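Local coordinates for protein IWS1 (Encephalitozoon cuniculi, PDB 2XPP) that probably acts as a nuclear transcription factor that regulates RNA polymerase II transcription, in the recruitment and post-recruitment steps of the TATA-binding protein, at residues Q18-L21 against K22-A26; A52-E55 against S56-E60; L88-L91 against K92-I96; P117-S120 against K121-A125. All coordinates share one frame; numbering follows the deposited sequence.

Interaction 1: residues Q18-L21 against K22-A26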
loop_
_atom_site.group_PDB
_atom_site.type_symbol
_atom_site.label_atom_id
_atom_site.label_comp_id
_atom_site.label_asym_id
_atom_site.label_seq_id
_atom_site.Cartn_x
_atom_site.Cartn_y
_atom_site.Cartn_z
ATOM N N GLN A 18 1.557 10.483 6.557
ATOM C CA GLN A 18 0.762 11.446 5.797
ATOM C C GLN A 18 1.571 12.691 5.456
ATOM O O GLN A 18 1.501 13.193 4.334
ATOM C CB GLN A 18 -0.471 11.904 6.602
ATOM C CG GLN A 18 -1.582 10.860 6.666
ATOM C CD GLN A 18 -2.722 11.295 7.576
ATOM O OE1 GLN A 18 -2.620 12.330 8.262
ATOM N NE2 GLN A 18 -3.802 10.517 7.604
ATOM N N ASP A 19 2.283 13.208 6.445
ATOM C CA ASP A 19 3.016 14.454 6.254
ATOM C C ASP A 19 4.125 14.261 5.208
ATOM O O ASP A 19 4.344 15.144 4.340
ATOM C CB ASP A 19 3.567 14.969 7.592
ATOM C CG ASP A 19 2.458 15.502 8.511
ATOM O OD1 ASP A 19 1.322 15.705 8.025
ATOM O OD2 ASP A 19 2.740 15.697 9.715
ATOM N N ILE A 20 4.805 13.121 5.287
ATOM C CA ILE A 20 5.903 12.850 4.336
ATOM C C ILE A 20 5.342 12.730 2.919
ATOM O O ILE A 20 5.921 13.262 1.943
ATOM C CB ILE A 20 6.667 11.585 4.734
ATOM C CG1 ILE A 20 7.467 11.841 6.015
ATOM C CG2 ILE A 20 7.564 11.095 3.548
ATOM C CD1 ILE A 20 7.913 10.524 6.724
ATOM N N LEU A 21 4.224 12.027 2.782
ATOM C CA LEU A 21 3.622 11.838 1.463
ATOM C C LEU A 21 3.224 13.197 0.898
ATOM O O LEU A 21 3.541 13.468 -0.272
ATOM C CB LEU A 21 2.423 10.860 1.535
ATOM C CG LEU A 21 1.640 10.642 0.241
ATOM C CD1 LEU A 21 2.535 10.009 -0.816
ATOM C CD2 LEU A 21 0.522 9.734 0.582
ATOM N N LYS A 22 2.510 14.027 1.687
ATOM C CA LYS A 22 2.035 15.333 1.193
ATOM C C LYS A 22 3.187 16.210 0.733
ATOM O O LYS A 22 3.068 16.886 -0.309
ATOM C CB LYS A 22 1.215 16.059 2.291
ATOM C CG LYS A 22 -0.132 15.322 2.476
ATOM C CD LYS A 22 -0.994 15.907 3.619
ATOM C CE LYS A 22 -2.269 15.066 3.824
ATOM N NZ LYS A 22 -3.282 15.830 4.674
ATOM N N LYS A 23 4.279 16.189 1.511
ATOM C CA LYS A 23 5.470 17.047 1.219
ATOM C C LYS A 23 6.163 16.573 -0.052
ATOM O O LYS A 23 6.590 17.422 -0.863
ATOM C CB LYS A 23 6.447 17.043 2.376
ATOM C CG LYS A 23 7.507 18.208 2.387
ATOM C CD LYS A 23 7.968 18.446 3.850
ATOM C CE LYS A 23 6.722 18.697 4.785
ATOM N NZ LYS A 23 6.697 18.088 6.199
ATOM N N ASP A 24 6.230 15.252 -0.248
ATOM C CA ASP A 24 6.940 14.711 -1.421
ATOM C C ASP A 24 6.080 15.018 -2.626
ATOM O O ASP A 24 6.588 15.458 -3.666
ATOM C CB ASP A 24 7.158 13.188 -1.297
ATOM C CG ASP A 24 8.505 12.824 -0.703
ATOM O OD1 ASP A 24 9.278 13.719 -0.265
ATOM O OD2 ASP A 24 8.780 11.588 -0.715
ATOM N N ASN A 25 4.760 14.860 -2.473
ATOM C CA ASN A 25 3.902 15.149 -3.615
ATOM C C ASN A 25 3.909 16.624 -4.029
ATOM O O ASN A 25 3.948 16.934 -5.226
ATOM C CB ASN A 25 2.493 14.561 -3.429
ATOM C CG ASN A 25 2.472 13.044 -3.652
ATOM O OD1 ASN A 25 3.431 12.455 -4.119
ATOM N ND2 ASN A 25 1.359 12.419 -3.321
ATOM N N ALA A 26 3.873 17.526 -3.056
ATOM C CA ALA A 26 3.972 18.954 -3.278
ATOM C C ALA A 26 5.306 19.305 -3.927
ATOM O O ALA A 26 5.370 20.160 -4.835
ATOM C CB ALA A 26 3.860 19.697 -1.930
HETATM O O HOH W 1 8.630 14.516 2.670
#

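Interaction 2: residues A52-E55 against S56-E60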
loop_
_atom_site.group_PDB
_atom_site.type_symbol
_atom_site.label_atom_id
_atom_site.label_comp_id
_atom_site.label_asym_id
_atom_site.label_seq_id
_atom_site.Cartn_x
_atom_site.Cartn_y
_atom_site.Cartn_z
ATOM N N ALA A 52 3.263 -5.827 18.074
ATOM C CA ALA A 52 2.455 -5.263 19.172
ATOM C C ALA A 52 1.620 -4.084 18.644
ATOM O O ALA A 52 0.517 -3.837 19.146
ATOM C CB ALA A 52 3.320 -4.802 20.292
ATOM N N LEU A 53 2.144 -3.379 17.650
ATOM C CA LEU A 53 1.420 -2.219 17.077
ATOM C C LEU A 53 0.431 -2.595 15.974
ATOM O O LEU A 53 -0.411 -1.776 15.545
ATOM C CB LEU A 53 2.386 -1.202 16.495
ATOM C CG LEU A 53 3.238 -0.317 17.382
ATOM C CD1 LEU A 53 4.026 0.594 16.443
ATOM C CD2 LEU A 53 2.367 0.495 18.315
ATOM N N GLN A 54 0.534 -3.830 15.487
ATOM C CA GLN A 54 -0.092 -4.160 14.200
ATOM C C GLN A 54 -1.590 -3.938 14.142
ATOM O O GLN A 54 -2.117 -3.326 13.179
ATOM C CB GLN A 54 0.221 -5.606 13.781
ATOM C CG GLN A 54 -0.290 -5.892 12.362
ATOM C CD GLN A 54 0.273 -7.176 11.798
ATOM O OE1 GLN A 54 -0.462 -8.164 11.668
ATOM N NE2 GLN A 54 1.611 -7.194 11.514
ATOM N N GLU A 55 -2.300 -4.471 15.125
ATOM C CA GLU A 55 -3.748 -4.351 15.094
ATOM C C GLU A 55 -4.210 -2.913 15.209
ATOM O O GLU A 55 -5.172 -2.543 14.566
ATOM C CB GLU A 55 -4.394 -5.151 16.203
ATOM C CG GLU A 55 -4.546 -6.633 15.878
ATOM C CD GLU A 55 -5.323 -6.882 14.568
ATOM O OE1 GLU A 55 -6.542 -6.614 14.492
ATOM O OE2 GLU A 55 -4.692 -7.352 13.618
ATOM N N SER A 56 -3.551 -2.134 16.069
ATOM C CA SER A 56 -3.882 -0.718 16.222
ATOM C C SER A 56 -3.632 0.024 14.929
ATOM O O SER A 56 -4.449 0.844 14.507
ATOM C CB SER A 56 -3.051 -0.057 17.314
ATOM O OG SER A 56 -3.386 -0.569 18.575
ATOM N N LEU A 57 -2.501 -0.266 14.267
ATOM C CA LEU A 57 -2.196 0.353 12.992
ATOM C C LEU A 57 -3.288 0.034 11.943
ATOM O O LEU A 57 -3.753 0.937 11.226
ATOM C CB LEU A 57 -0.793 -0.064 12.510
ATOM C CG LEU A 57 0.382 0.534 13.269
ATOM C CD1 LEU A 57 1.627 -0.226 12.861
ATOM C CD2 LEU A 57 0.543 2.024 12.970
ATOM N N LEU A 58 -3.721 -1.221 11.878
ATOM C CA LEU A 58 -4.712 -1.622 10.879
ATOM C C LEU A 58 -6.044 -0.943 11.215
ATOM O O LEU A 58 -6.718 -0.418 10.317
ATOM C CB LEU A 58 -4.875 -3.139 10.857
ATOM C CG LEU A 58 -3.688 -3.899 10.267
ATOM C CD1 LEU A 58 -3.861 -5.403 10.471
ATOM C CD2 LEU A 58 -3.541 -3.529 8.728
ATOM N N ASP A 59 -6.389 -0.928 12.510
ATOM C CA ASP A 59 -7.631 -0.304 13.004
ATOM C C ASP A 59 -7.664 1.203 12.719
ATOM O O ASP A 59 -8.751 1.778 12.484
ATOM C CB ASP A 59 -7.820 -0.525 14.512
ATOM C CG ASP A 59 -8.274 -1.926 14.859
ATOM O OD1 ASP A 59 -8.591 -2.709 13.940
ATOM O OD2 ASP A 59 -8.350 -2.247 16.075
ATOM N N GLU A 60 -6.495 1.840 12.758
ATOM C CA GLU A 60 -6.387 3.255 12.497
ATOM C C GLU A 60 -6.210 3.590 11.019
ATOM O O GLU A 60 -5.962 4.751 10.680
ATOM C CB GLU A 60 -5.298 3.917 13.348
ATOM C CG GLU A 60 -5.669 4.007 14.858
ATOM C CD GLU A 60 -7.017 4.716 15.142
ATOM O OE1 GLU A 60 -7.164 5.917 14.813
ATOM O OE2 GLU A 60 -7.941 4.078 15.701
HETATM O O HOH W 2 -2.011 -3.163 18.449
HETATM O O HOH W 3 -7.853 -4.862 12.848
#

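Interaction 3: residues L88-L91 against K92-I96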
loop_
_atom_site.group_PDB
_atom_site.type_symbol
_atom_site.label_atom_id
_atom_site.label_comp_id
_atom_site.label_asym_id
_atom_site.label_seq_id
_atom_site.Cartn_x
_atom_site.Cartn_y
_atom_site.Cartn_z
ATOM N N LEU A 88 6.027 -3.513 0.191
ATOM C CA LEU A 88 5.381 -4.790 -0.138
ATOM C C LEU A 88 5.806 -5.815 0.920
ATOM O O LEU A 88 5.013 -6.652 1.312
ATOM C CB LEU A 88 5.788 -5.321 -1.521
ATOM C CG LEU A 88 5.146 -4.558 -2.695
ATOM C CD1 LEU A 88 5.593 -5.240 -3.958
ATOM C CD2 LEU A 88 3.608 -4.479 -2.655
ATOM N N ASP A 89 7.069 -5.754 1.361
ATOM C CA ASP A 89 7.548 -6.654 2.441
ATOM C C ASP A 89 6.733 -6.446 3.729
ATOM O O ASP A 89 6.359 -7.451 4.401
ATOM C CB ASP A 89 9.039 -6.383 2.707
ATOM C CG ASP A 89 9.628 -7.237 3.823
ATOM O OD1 ASP A 89 9.361 -8.469 3.879
ATOM O OD2 ASP A 89 10.412 -6.657 4.624
ATOM N N VAL A 90 6.539 -5.187 4.119
ATOM C CA VAL A 90 5.668 -4.831 5.261
ATOM C C VAL A 90 4.251 -5.466 5.150
ATOM O O VAL A 90 3.802 -6.158 6.075
ATOM C CB VAL A 90 5.557 -3.306 5.457
ATOM C CG1 VAL A 90 4.409 -2.923 6.441
ATOM C CG2 VAL A 90 6.892 -2.755 5.998
ATOM N N LEU A 91 3.591 -5.213 4.022
ATOM C CA LEU A 91 2.224 -5.714 3.783
ATOM C C LEU A 91 2.138 -7.240 3.930
ATOM O O LEU A 91 1.152 -7.753 4.462
ATOM C CB LEU A 91 1.777 -5.280 2.387
ATOM C CG LEU A 91 1.469 -3.792 2.271
ATOM C CD1 LEU A 91 1.299 -3.460 0.855
ATOM C CD2 LEU A 91 0.202 -3.385 3.055
ATOM N N LYS A 92 3.184 -7.947 3.509
ATOM C CA LYS A 92 3.195 -9.409 3.528
ATOM C C LYS A 92 3.109 -9.925 4.965
ATOM O O LYS A 92 2.585 -11.048 5.227
ATOM C CB LYS A 92 4.491 -9.949 2.886
ATOM C CG LYS A 92 4.560 -11.412 2.827
ATOM C CD LYS A 92 5.749 -11.779 1.959
ATOM C CE LYS A 92 6.517 -12.941 2.515
ATOM N NZ LYS A 92 7.660 -13.219 1.590
ATOM N N THR A 93 3.613 -9.115 5.897
ATOM C CA THR A 93 3.708 -9.515 7.303
ATOM C C THR A 93 2.438 -9.231 8.103
ATOM O O THR A 93 2.341 -9.671 9.253
ATOM C CB THR A 93 4.891 -8.844 8.076
ATOM O OG1 THR A 93 4.615 -7.465 8.329
ATOM C CG2 THR A 93 6.245 -8.999 7.339
ATOM N N MET A 94 1.511 -8.483 7.526
ATOM C CA MET A 94 0.318 -8.026 8.263
ATOM C C MET A 94 -0.884 -8.957 8.133
ATOM O O MET A 94 -1.120 -9.534 7.050
ATOM C CB MET A 94 -0.057 -6.617 7.768
ATOM C CG MET A 94 0.933 -5.609 8.250
ATOM S SD MET A 94 0.567 -4.027 7.483
ATOM C CE MET A 94 1.286 -2.926 8.678
ATOM N N LYS A 95 -1.651 -9.118 9.232
ATOM C CA LYS A 95 -2.836 -9.974 9.203
ATOM C C LYS A 95 -4.018 -9.161 8.630
ATOM O O LYS A 95 -4.893 -8.715 9.369
ATOM C CB LYS A 95 -3.171 -10.524 10.599
ATOM C CG LYS A 95 -2.109 -11.483 11.099
ATOM C CD LYS A 95 -2.464 -12.164 12.406
ATOM C CE LYS A 95 -1.295 -13.023 12.894
ATOM N NZ LYS A 95 -1.544 -13.745 14.215
ATOM N N ILE A 96 -4.024 -9.061 7.303
ATOM C CA ILE A 96 -4.960 -8.227 6.533
ATOM C C ILE A 96 -6.175 -9.022 6.088
ATOM O O ILE A 96 -6.046 -10.088 5.461
ATOM C CB ILE A 96 -4.207 -7.565 5.374
ATOM C CG1 ILE A 96 -3.219 -6.513 5.929
ATOM C CG2 ILE A 96 -5.163 -6.926 4.411
ATOM C CD1 ILE A 96 -2.193 -5.999 4.870
HETATM O O HOH W 4 -0.800 -9.687 4.165
#

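Interaction 4: residues P117-S120 against K121-A125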
loop_
_atom_site.group_PDB
_atom_site.type_symbol
_atom_site.label_atom_id
_atom_site.label_comp_id
_atom_site.label_asym_id
_atom_site.label_seq_id
_atom_site.Cartn_x
_atom_site.Cartn_y
_atom_site.Cartn_z
ATOM N N PRO A 117 4.001 -3.378 -16.667
ATOM C CA PRO A 117 5.128 -3.897 -17.473
ATOM C C PRO A 117 6.480 -3.241 -17.186
ATOM O O PRO A 117 7.537 -3.861 -17.395
ATOM C CB PRO A 117 4.691 -3.662 -18.928
ATOM C CG PRO A 117 3.528 -2.739 -18.868
ATOM C CD PRO A 117 2.904 -2.861 -17.498
ATOM N N LYS A 118 6.451 -2.009 -16.707
ATOM C CA LYS A 118 7.657 -1.305 -16.307
ATOM C C LYS A 118 8.275 -1.805 -15.004
ATOM O O LYS A 118 9.408 -1.441 -14.673
ATOM C CB LYS A 118 7.391 0.208 -16.205
ATOM C CG LYS A 118 7.230 0.973 -17.526
ATOM C CD LYS A 118 7.207 2.491 -17.237
ATOM C CE LYS A 118 8.572 3.148 -17.540
ATOM N NZ LYS A 118 8.986 4.214 -16.552
ATOM N N GLU A 119 7.536 -2.608 -14.237
ATOM C CA GLU A 119 8.003 -3.033 -12.920
ATOM C C GLU A 119 9.139 -4.106 -13.004
ATOM O O GLU A 119 9.227 -4.846 -14.003
ATOM C CB GLU A 119 6.786 -3.509 -12.098
ATOM C CG GLU A 119 7.126 -3.832 -10.652
ATOM C CD GLU A 119 7.829 -2.667 -9.952
ATOM O OE1 GLU A 119 9.070 -2.718 -9.779
ATOM O OE2 GLU A 119 7.121 -1.704 -9.601
ATOM N N SER A 120 10.037 -4.150 -12.015
ATOM C CA SER A 120 11.034 -5.214 -11.978
ATOM C C SER A 120 10.314 -6.550 -11.829
ATOM O O SER A 120 9.252 -6.630 -11.198
ATOM C CB SER A 120 12.093 -5.024 -10.875
ATOM O OG SER A 120 11.642 -5.455 -9.596
ATOM N N LYS A 121 10.876 -7.576 -12.435
ATOM C CA LYS A 121 10.326 -8.931 -12.327
ATOM C C LYS A 121 10.138 -9.326 -10.858
ATOM O O LYS A 121 9.104 -9.881 -10.515
ATOM C CB LYS A 121 11.193 -9.964 -13.073
ATOM C CG LYS A 121 11.333 -9.716 -14.576
ATOM C CD LYS A 121 11.849 -10.970 -15.280
ATOM C CE LYS A 121 12.189 -10.738 -16.752
ATOM N NZ LYS A 121 11.003 -10.218 -17.502
ATOM N N GLU A 122 11.111 -8.996 -10.002
ATOM C CA GLU A 122 11.046 -9.310 -8.572
ATOM C C GLU A 122 9.867 -8.649 -7.853
ATOM O O GLU A 122 9.144 -9.313 -7.123
ATOM C CB GLU A 122 12.368 -8.931 -7.855
ATOM C CG GLU A 122 12.387 -9.272 -6.331
ATOM C CD GLU A 122 13.391 -8.436 -5.440
ATOM O OE1 GLU A 122 14.593 -8.245 -5.813
ATOM O OE2 GLU A 122 12.948 -8.017 -4.334
ATOM N N VAL A 123 9.696 -7.341 -8.029
ATOM C CA VAL A 123 8.585 -6.612 -7.410
ATOM C C VAL A 123 7.246 -7.140 -7.954
ATOM O O VAL A 123 6.315 -7.369 -7.184
ATOM C CB VAL A 123 8.721 -5.108 -7.604
ATOM C CG1 VAL A 123 7.493 -4.358 -7.090
ATOM C CG2 VAL A 123 9.946 -4.645 -6.773
ATOM N N ARG A 124 7.156 -7.325 -9.272
ATOM C CA ARG A 124 5.936 -7.925 -9.844
ATOM C C ARG A 124 5.593 -9.267 -9.200
ATOM O O ARG A 124 4.449 -9.503 -8.829
ATOM C CB ARG A 124 6.084 -8.153 -11.341
ATOM C CG ARG A 124 5.828 -6.919 -12.092
ATOM C CD ARG A 124 4.903 -7.221 -13.298
ATOM N NE ARG A 124 5.614 -8.044 -14.241
ATOM C CZ ARG A 124 6.774 -7.684 -14.773
ATOM N NH1 ARG A 124 7.298 -6.511 -14.445
ATOM N NH2 ARG A 124 7.402 -8.480 -15.624
ATOM N N ALA A 125 6.595 -10.147 -9.080
ATOM C CA ALA A 125 6.375 -11.428 -8.430
ATOM C C ALA A 125 5.951 -11.246 -6.966
ATOM O O ALA A 125 5.067 -11.989 -6.467
ATOM C CB ALA A 125 7.640 -12.286 -8.529
HETATM O O HOH W 5 14.097 -6.009 -8.284
#

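Interaction 1: residues Q18-L21 against K22-A26
Leu21 and Asn25, one helical turn apart, cross obliquely: methyl CD1 of Leu21 meets the amide nitrogen ND2 of Asn25 at 3.7 Å. The leucine reaches it because CG stands opposite its own backbone nitrogen (chi1 176°), which puts the branch beside the carbonyl carbon, on the side of the following turn. Asn25 answers from the other direction, with CG beside its backbone nitrogen (chi1 -76°), which lays the flat amide back over the turn that holds Leu21. Lys22 also folds back, its CG 3.3 Å from O of Gln18, and from there the chain runs on extended.

All this sits within the long helix 5-30, and the backbone follows the regular i to i+4 pattern. The bond from Lys22 N to Gln18 O is 3.0 Å long and nearly straight at 168°, and Asn25 N reaches Leu21 O at 2.9 Å. Ile20 O takes a second hydrogen besides that of Asp24 N: water 1 donates to it at 3.1 Å and also to OD1 of Asp24, bridging backbone and side chain one turn apart. Asp24 is buried, and outside the two segments its carboxylate is held by a salt bridge to Lys37 and by the backbone N of Gly36. Ile20 packs on Ile44 of helix 36-48, while both Ile20 and Leu21 lie against Trp69 of helix 62-70.

Interaction 2: residues A52-E55 against S56-E60
Asp59 N donates to Glu55 O at 2.9 Å, and the Asp59 side chain closes over the same carbonyl, CG lying 3.2 Å from Glu55 O. The two carboxylates come near each other as well, OE1 of Glu55 standing 4.4 Å from OD1 of Asp59. Water 3 bridges these like charges, donating to both oxygens, which would be expected to ease their repulsion. Glu55 gets there by bending at chi2 (-56°), a curl that also brings its OE2 within 3.8 Å of methyl CD1 of Leu58.

Elsewhere the side chains meet through carbon. CB of Leu53 touches CD1 of Leu57 at 3.8 Å, and the aliphatic part of Gln54 runs along Leu58. In the backbone, Leu57 N reaches Leu53 O in a bond of 166°, and Leu58 N reaches Gln54 O. Water 2 spans the step from Ala52 to Ser56: it donates to the carbonyl O of Ala52 at 2.7 Å and accepts from the amide N of Ser56.

The short helix 54-59 is wedged among its neighbours. Leu53 and Ser56 lie on Val6 of helix 5-30, Leu57 rests on Ile62 and Leu58 on Leu63, both of helix 62-70, and the side chain of the buried Gln54 turns to the loop after helix 81-92, where its OE1 accepts from Lys95 N.

Interaction 3: residues L88-L91 against K92-I96
Met94 follows the flank of Val90, with CG1 of the valine 3.8 Å from the terminal methyl CE of the methionine. This is the tight apolar part of the contact. Met94 runs extended beyond CG, which carries its sulfur and CE along the valine. Next to this pair, Leu91 and Ile96 meet at a slant, CD2 of the leucine 4.0 Å from CD1 of the isoleucine. These four residues are buried: Leu91 also packs on Leu63, Ile66 and Leu70 of helix 62-70, and Ile96 on Trp134 of helix 121-138.

The looser side is that of Lys92 and Asp89. Lys92 is exposed and its chain leads off, its NZ remaining 5.5 Å from OD1 of Asp89, whose carboxylate is instead paired with Arg86. Lys92 N still donates to Leu88 O, with a weak second bond to Asp89 O.

Between the two, where helix 81-92 runs out, the turn at Thr93 and Met94 is closely bonded but irregular. Val90 O accepts two hydrogens from Thr93. OG1 donates at 2.7 Å in the carbonyl plane, on a lone pair, whereas the backbone N at 3.0 Å sits well above that plane. With chi1 at 73°, OG1 lies between its own backbone N and carbonyl carbon, from where it reaches back to Val90. Met94 N closes onto Leu91 O, and water 4 donates to that oxygen at 2.8 Å and to Met94 O.

Threonine hydroxyl, backbone amides and water thus satisfy the carbonyls of Val90 and Leu91, consistent with the chain leaving the helix here while Val90, Leu91, Met94 and Ile96 stay buried.

Interaction 4: residues P117-S120 against K121-A125
The backbone swings from the extended residues Glu119 and Ser120 straight into helix 121-138, whose first turn closes with Arg124 N donating to Ser120 O at 2.9 Å. Ser120 is the N-cap. Its OG accepts from Val123 N at 3.1 Å in a nearly straight bond (169°), which chi1 of 81° makes possible by turning the hydroxyl toward the amides of the first turn. Water 5 also meets OG, at 2.8 Å, and makes a weak link to OE1 of Glu122, a carboxylate paired chiefly with Lys85.

This is a classical helix N-cap, set in the loop that connects helix 106-115 to helix 121-138 of the TFIIS N-terminal-like helical bundle. Just before it, Glu119 lies almost perpendicular to Val123, its carboxylate carbon CD 3.3 Å from CG1 of the valine. Bent at chi2 (54°), the glutamate takes the backbone N of its neighbour Ser120 on OE1 at 2.8 Å, while OE2 goes to Arg84 in a salt bridge.

Arg124 and Glu119 pass each other head to tail, CG of the arginine lying 3.5 Å from CB of the glutamate. The two charged groups do not meet, and the guanidinium bends back to the backbone instead: NH1 makes a weak bond to Glu119 O, which lies at its edge, near the guanidinium plane. Val123 continues inward onto Ile81 and Leu88 of helix 81-92.

How the interactions relate
Interaction 3 is the buried member of the set, and two others, both partly buried, touch it: interaction 2, where methyl CD1 of Leu58 also lies against the carbonyl of Lys95, and interaction 4, through apolar packing. Interaction 1 stands apart at the surface, its centre about 22 Å from those of interactions 2 and 3, although interaction 2 also borders helix 5-30. The chemistry follows the place in each helix: regular backbone bonds within helix 5-30, neighbouring carboxylates joined through water on the short helix 54-59, a threonine hydroxyl where helix 81-92 ends, and a serine cap where helix 121-138 begins. Interactions 3 and 4 both belong to the TFIIS N-terminal-like helical bundle.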